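Local coordinates for protein cysteine desulfurase (Fervidobacterium islandicum, PDB 6A6E) that probably removes sulfur from cysteine as a persulfide, leaving alanine, with pyridoxal-5'-phosphate as cofactor, for the Suf sulfur-assembly system, at residues V368-G373 with D411-G416. Sequence-based numbering, arbitrary orientation.
Sequences VATRSG and DVLIEG
V368, at the start of the strand 368-373, lies across from L413 of the helix 407-423, their CA atoms 6.6 Å apart, and no hydrogen bond joins the two segments: helix and strand meet through side chains alone. V368 has the largest share of the contact, splitting its two methyls between two consecutive helix residues. CG2 reaches CG1 of V412 at 3.7 Å; here the two valine side chains run alongside each other, pointing opposite ways, methyl against methyl. CG1, swung anti to the backbone N (chi1 173°), instead meets CD1 of L413 at 4.1 Å, and the valine and leucine side chains lie roughly perpendicular. The leucine starts off to one side of the strand, but its extended first torsion (chi1 166°) carries the branched end inward, so that CD1 also comes within 4.4 Å of CG2 of T370, a looser touch. T370 thus meets the helix with its methyl, while its OG1 is hydrogen-bonded to OG of S359. V368 and T370 point at the helix and A369 points away, where it packs on H69 of the second subunit, although the strand is interrupted at T370. The sheet belongs to the smaller domain of this aminotransferase class-V fold, and 368-373 runs between strands 32-36 and 396-400. L413 sits deep in the helix-sheet interface, touching L362 of helix 355-366, L322 of helix 308-327, A399 of strand 396-400 and L37, so V368 and T370 form part of the apolar layer where helices 407-423, 355-366 and 308-327 pack against the sheet.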
loop_
_atom_site.group_PDB
_atom_site.type_symbol
_atom_site.label_atom_id
_atom_site.label_comp_id
_atom_site.label_asym_id
_atom_site.label_seq_id
_atom_site.Cartn_x
_atom_site.Cartn_y
_atom_site.Cartn_z
ATOM N N VAL A 368 -25.657 -7.167 15.238
ATOM C CA VAL A 368 -25.399 -5.778 14.954
ATOM C C VAL A 368 -23.894 -5.530 15.237
ATOM O O VAL A 368 -23.442 -5.707 16.384
ATOM C CB VAL A 368 -26.256 -4.886 15.867
ATOM C CG1 VAL A 368 -25.899 -3.408 15.741
ATOM C CG2 VAL A 368 -27.735 -5.059 15.527
ATOM N N ALA A 369 -23.186 -5.069 14.191
ATOM C CA ALA A 369 -21.768 -4.682 14.248
ATOM C C ALA A 369 -21.628 -3.220 14.539
ATOM O O ALA A 369 -22.073 -2.425 13.762
ATOM C CB ALA A 369 -21.080 -5.037 12.915
ATOM N N THR A 370 -21.044 -2.880 15.683
ATOM C CA THR A 370 -20.718 -1.523 16.077
ATOM C C THR A 370 -19.327 -1.530 16.654
ATOM O O THR A 370 -18.696 -2.589 16.773
ATOM C CB THR A 370 -21.641 -0.984 17.205
ATOM O OG1 THR A 370 -21.476 -1.772 18.384
ATOM C CG2 THR A 370 -23.101 -1.026 16.753
ATOM N N ARG A 371 -18.811 -0.355 16.998
ATOM C CA ARG A 371 -17.485 -0.265 17.543
ATOM C C ARG A 371 -17.473 0.532 18.831
ATOM O O ARG A 371 -18.096 1.576 18.936
ATOM C CB ARG A 371 -16.577 0.411 16.508
ATOM C CG ARG A 371 -15.084 0.460 16.823
ATOM C CD ARG A 371 -14.284 0.823 15.548
ATOM N NE ARG A 371 -14.243 -0.303 14.646
ATOM C CZ ARG A 371 -13.281 -1.181 14.537
ATOM N NH1 ARG A 371 -12.122 -1.016 15.161
ATOM N NH2 ARG A 371 -13.472 -2.175 13.729
ATOM N N SER A 372 -16.678 0.076 19.773
ATOM C CA SER A 372 -16.516 0.740 21.025
ATOM C C SER A 372 -15.054 1.080 21.168
ATOM O O SER A 372 -14.220 0.351 20.632
ATOM C CB SER A 372 -16.963 -0.208 22.188
ATOM O OG SER A 372 -16.258 -1.451 22.121
ATOM N N GLY A 373 -14.773 2.146 21.920
ATOM C CA GLY A 373 -13.414 2.546 22.263
ATOM C C GLY A 373 -13.195 4.013 22.015
ATOM O O GLY A 373 -14.143 4.805 22.037
ATOM N N ASP A 411 -33.649 0.149 13.236
ATOM C CA ASP A 411 -34.665 -0.343 14.208
ATOM C C ASP A 411 -34.154 -1.554 14.991
ATOM O O ASP A 411 -34.425 -1.686 16.189
ATOM C CB ASP A 411 -35.977 -0.745 13.490
ATOM C CG ASP A 411 -36.727 0.452 12.918
ATOM O OD1 ASP A 411 -36.455 1.565 13.305
ATOM O OD2 ASP A 411 -37.622 0.289 12.079
ATOM N N VAL A 412 -33.396 -2.434 14.341
ATOM C CA VAL A 412 -32.719 -3.489 15.092
ATOM C C VAL A 412 -31.722 -2.944 16.119
ATOM O O VAL A 412 -31.655 -3.466 17.256
ATOM C CB VAL A 412 -32.078 -4.552 14.175
ATOM C CG1 VAL A 412 -31.386 -5.657 14.978
ATOM C CG2 VAL A 412 -33.135 -5.146 13.255
ATOM N N LEU A 413 -30.934 -1.911 15.743
ATOM C CA LEU A 413 -29.989 -1.315 16.673
ATOM C C LEU A 413 -30.761 -0.825 17.906
ATOM O O LEU A 413 -30.356 -1.071 19.043
ATOM C CB LEU A 413 -29.215 -0.155 16.025
ATOM C CG LEU A 413 -28.452 0.751 16.995
ATOM C CD1 LEU A 413 -27.341 -0.033 17.667
ATOM C CD2 LEU A 413 -27.888 1.981 16.335
ATOM N N ILE A 414 -31.859 -0.116 17.674
ATOM C CA ILE A 414 -32.669 0.518 18.767
ATOM C C ILE A 414 -33.248 -0.576 19.689
ATOM O O ILE A 414 -33.114 -0.479 20.922
ATOM C CB ILE A 414 -33.784 1.433 18.217
ATOM C CG1 ILE A 414 -33.188 2.625 17.432
ATOM C CG2 ILE A 414 -34.678 1.995 19.329
ATOM C CD1 ILE A 414 -32.328 3.605 18.197
ATOM N N GLU A 415 -33.817 -1.625 19.096
ATOM C CA GLU A 415 -34.348 -2.770 19.830
ATOM C C GLU A 415 -33.228 -3.375 20.696
ATOM O O GLU A 415 -33.425 -3.717 21.867
ATOM C CB GLU A 415 -34.895 -3.838 18.851
ATOM C CG GLU A 415 -35.249 -5.173 19.492
ATOM C CD GLU A 415 -35.629 -6.272 18.485
ATOM O OE1 GLU A 415 -35.965 -5.958 17.318
ATOM O OE2 GLU A 415 -35.603 -7.473 18.860
ATOM N N GLY A 416 -32.037 -3.524 20.106
ATOM C CA GLY A 416 -30.877 -4.000 20.839
ATOM C C GLY A 416 -30.510 -3.179 22.041
ATOM O O GLY A 416 -30.221 -3.741 23.130
#